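Local coordinates for hypothetical shikimate 5-dehydrogenase-like protein HI0607 (Haemophilus influenzae, PDB 1NPY), which catalyses the NADP(+)-dependent oxidation of shikimate to 3-dehydroshikimate in vitro, though much more slowly than classical AroE enzymes, so its biological substrate may be another, at residues A[85-90]-A[97-102]. Sequence-based numbering, arbitrary orientation.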
ATOM      1  N   GLU A  85       1.457   0.341 -13.254  1.00 14.81           N
ATOM      2  CA  GLU A  85       0.359  -0.157 -14.079  1.00 15.86           C
ATOM      3  C   GLU A  85      -0.673  -0.936 -13.269  1.00 13.90           C
ATOM      4  O   GLU A  85      -1.053  -2.063 -13.570  1.00 12.96           O
ATOM      5  CB  GLU A  85       0.872  -0.904 -15.317  1.00 18.51           C
ATOM      6  CG  GLU A  85       1.695  -0.006 -16.240  1.00 22.93           C
ATOM      7  CD  GLU A  85       1.014   1.234 -16.827  1.00 29.21           C
ATOM      8  OE1 GLU A  85       1.770   2.108 -17.326  1.00 28.87           O
ATOM      9  OE2 GLU A  85      -0.232   1.414 -16.832  1.00 27.22           O
ATOM     10  N   SER A  86      -1.127  -0.317 -12.184  1.00 12.12           N
ATOM     11  CA  SER A  86      -2.081  -0.945 -11.275  1.00 12.06           C
ATOM     12  C   SER A  86      -2.820   0.172 -10.546  1.00 11.42           C
ATOM     13  O   SER A  86      -2.161   1.089 -10.064  1.00 12.47           O
ATOM     14  CB  SER A  86      -1.338  -1.767 -10.216  1.00 12.84           C
ATOM     15  OG  SER A  86      -2.209  -2.584  -9.457  1.00 16.50           O
ATOM     16  N   VAL A  87      -4.135   0.061 -10.393  1.00  9.47           N
ATOM     17  CA  VAL A  87      -4.994   1.067  -9.782  1.00 10.20           C
ATOM     18  C   VAL A  87      -5.575   0.550  -8.475  1.00  9.90           C
ATOM     19  O   VAL A  87      -6.096  -0.576  -8.436  1.00 10.71           O
ATOM     20  CB  VAL A  87      -6.159   1.408 -10.731  1.00 10.62           C
ATOM     21  CG1 VAL A  87      -7.199   2.306 -10.079  1.00 10.27           C
ATOM     22  CG2 VAL A  87      -5.608   2.125 -11.958  1.00  9.47           C
ATOM     23  N   ASN A  88      -5.524   1.351  -7.415  1.00  8.72           N
ATOM     24  CA  ASN A  88      -6.211   0.996  -6.173  1.00  7.36           C
ATOM     25  C   ASN A  88      -7.220   2.059  -5.732  1.00  7.85           C
ATOM     26  O   ASN A  88      -7.883   1.938  -4.709  1.00  6.95           O
ATOM     27  CB  ASN A  88      -5.226   0.641  -5.065  1.00 10.66           C
ATOM     28  CG  ASN A  88      -4.783   1.859  -4.275  1.00  8.18           C
ATOM     29  OD1 ASN A  88      -4.723   2.941  -4.862  1.00  8.33           O
ATOM     30  ND2 ASN A  88      -4.501   1.705  -2.969  1.00  7.61           N
ATOM     31  N   THR A  89      -7.384   3.101  -6.535  1.00  7.35           N
ATOM     32  CA  THR A  89      -8.244   4.233  -6.179  1.00  8.09           C
ATOM     33  C   THR A  89      -8.857   4.874  -7.413  1.00  8.77           C
ATOM     34  O   THR A  89      -8.117   5.184  -8.339  1.00  9.25           O
ATOM     35  CB  THR A  89      -7.434   5.351  -5.515  1.00  9.20           C
ATOM     36  OG1 THR A  89      -6.753   4.796  -4.385  1.00  7.90           O
ATOM     37  CG2 THR A  89      -8.353   6.401  -4.958  1.00 10.14           C
ATOM     38  N   ILE A  90     -10.180   5.054  -7.426  1.00  7.22           N
ATOM     39  CA  ILE A  90     -10.857   5.791  -8.487  1.00  9.30           C
ATOM     40  C   ILE A  90     -11.604   6.960  -7.870  1.00  8.96           C
ATOM     41  O   ILE A  90     -12.313   6.788  -6.878  1.00  8.07           O
ATOM     42  CB  ILE A  90     -11.855   4.853  -9.214  1.00  8.80           C
ATOM     43  CG1 ILE A  90     -11.149   3.619  -9.773  1.00  9.66           C
ATOM     44  CG2 ILE A  90     -12.593   5.605 -10.297  1.00 12.14           C
ATOM     45  CD1 ILE A  90     -12.077   2.477 -10.037  1.00  9.71           C
ATOM     46  N   LEU A  97     -13.624   9.473 -14.602  1.00 10.67           N
ATOM     47  CA  LEU A  97     -12.980   8.635 -13.601  1.00  9.78           C
ATOM     48  C   LEU A  97     -11.462   8.700 -13.690  1.00  9.08           C
ATOM     49  O   LEU A  97     -10.848   8.166 -14.617  1.00  8.73           O
ATOM     50  CB  LEU A  97     -13.416   7.177 -13.741  1.00  9.01           C
ATOM     51  CG  LEU A  97     -14.922   6.886 -13.717  1.00  9.49           C
ATOM     52  CD1 LEU A  97     -15.299   5.414 -13.706  1.00  9.30           C
ATOM     53  CD2 LEU A  97     -15.565   7.560 -12.519  1.00 11.72           C
ATOM     54  N   ARG A  98     -10.868   9.243 -12.634  1.00 10.25           N
ATOM     55  CA  ARG A  98      -9.429   9.411 -12.519  1.00  9.85           C
ATOM     56  C   ARG A  98      -8.902   8.335 -11.561  1.00 10.38           C
ATOM     57  O   ARG A  98      -9.547   8.000 -10.559  1.00 10.58           O
ATOM     58  CB  ARG A  98      -9.058  10.798 -11.999  1.00 11.24           C
ATOM     59  CG  ARG A  98      -9.559  11.981 -12.817  1.00 11.79           C
ATOM     60  CD  ARG A  98      -8.944  13.309 -12.379  1.00 14.85           C
ATOM     61  NE  ARG A  98      -9.058  14.354 -13.404  1.00 19.77           N
ATOM     62  CZ  ARG A  98     -10.017  15.268 -13.484  1.00 21.28           C
ATOM     63  NH1 ARG A  98     -10.995  15.297 -12.601  1.00 22.54           N
ATOM     64  NH2 ARG A  98     -10.006  16.188 -14.446  1.00 24.49           N
ATOM     65  N   ALA A  99      -7.791   7.734 -11.960  1.00  9.70           N
ATOM     66  CA  ALA A  99      -7.235   6.549 -11.308  1.00  9.75           C
ATOM     67  C   ALA A  99      -5.898   6.894 -10.671  1.00 10.05           C
ATOM     68  O   ALA A  99      -5.054   7.478 -11.342  1.00 11.38           O
ATOM     69  CB  ALA A  99      -7.014   5.452 -12.337  1.00 11.05           C
ATOM     70  N   TYR A 100      -5.681   6.401  -9.449  1.00  8.68           N
ATOM     71  CA  TYR A 100      -4.462   6.602  -8.668  1.00  8.25           C
ATOM     72  C   TYR A 100      -4.030   5.293  -8.006  1.00  8.34           C
ATOM     73  O   TYR A 100      -4.755   4.304  -7.980  1.00  7.58           O
ATOM     74  CB  TYR A 100      -4.713   7.607  -7.532  1.00  8.56           C
ATOM     75  CG  TYR A 100      -5.228   8.948  -8.000  1.00  8.25           C
ATOM     76  CD1 TYR A 100      -4.369  10.022  -8.218  1.00 13.15           C
ATOM     77  CD2 TYR A 100      -6.581   9.131  -8.253  1.00  8.08           C
ATOM     78  CE1 TYR A 100      -4.878  11.238  -8.679  1.00 13.07           C
ATOM     79  CE2 TYR A 100      -7.095  10.352  -8.682  1.00 12.79           C
ATOM     80  CZ  TYR A 100      -6.236  11.401  -8.883  1.00 13.82           C
ATOM     81  OH  TYR A 100      -6.743  12.602  -9.346  1.00 14.79           O
ATOM     82  N   ASN A 101      -2.793   5.287  -7.527  1.00  8.81           N
ATOM     83  CA  ASN A 101      -2.351   4.195  -6.678  1.00  8.12           C
ATOM     84  C   ASN A 101      -1.779   4.759  -5.385  1.00  8.05           C
ATOM     85  O   ASN A 101      -0.628   5.168  -5.339  1.00  8.66           O
ATOM     86  CB  ASN A 101      -1.408   3.229  -7.375  1.00  8.80           C
ATOM     87  CG  ASN A 101      -1.235   1.970  -6.559  1.00  8.84           C
ATOM     88  OD1 ASN A 101      -0.838   2.069  -5.411  1.00  8.93           O
ATOM     89  ND2 ASN A 101      -1.633   0.822  -7.100  1.00 12.18           N
ATOM     90  N   THR A 102      -2.586   4.718  -4.329  1.00  8.76           N
ATOM     91  CA  THR A 102      -2.174   5.263  -3.043  1.00  9.62           C
ATOM     92  C   THR A 102      -1.243   4.359  -2.245  1.00 10.20           C
ATOM     93  O   THR A 102      -0.621   4.830  -1.299  1.00 10.02           O
ATOM     94  CB  THR A 102      -3.337   5.698  -2.155  1.00  9.58           C
ATOM     95  OG1 THR A 102      -4.199   4.592  -1.880  1.00 10.39           O
ATOM     96  CG2 THR A 102      -4.168   6.785  -2.780  1.00  8.84           C
TER
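The antiparallel hairpin of strands 89-93 and 96-100, set between strands 59-62 and 76-77 of the mixed sheet, opens into a classic beta bulge where Asn88 and Thr89 both face Tyr100. Tyr100 N donates to Thr89 O (2.9 Å), while Tyr100 O takes a good bond from Asn88 N (3.1 Å) and a weak one from Thr89 N. Just beyond the bulge, the Asn88 amide grips Thr102 twice, and suits the place because it offers both an acceptor and a donor: OD1 accepts from Thr102 N (2.8 Å), and ND2 donates to Thr102 OG1 (3.1 Å), which lies close to the amide plane. With CG between its backbone N and carbonyl carbon (chi1 88°), this amide is turned to Thr102, the first residue of helix 102-113. Thr89 OG1 reaches Asn88 OD1 from the opposite face to Thr102 N, so two donors fix the buried oxygen; Gln246 NE2 bonds Thr89 OG1 and the Gln242 carbonyl bonds Thr102 OG1. Asn101 divides its amide: OD1 caps Tyr104 N, whereas ND2 donates to Ser86 O (3.0 Å), arriving above the carbonyl plane. On the other side of the hairpin, small Ala99 lets Val87 CG2 close onto its CB (3.6 Å), and Ile90 CG2 meets Leu97 CB (3.9 Å), an apolar layer continued by Ile49. Ser86, its hydroxyl bonded to Glu68, adjoins Lys67, the inferred proton donor/acceptor; Asn101 adjoins Asp103, inferred to bind substrate. Here a bulged hairpin leads into an asparagine N-cap beside the probable shikimate site.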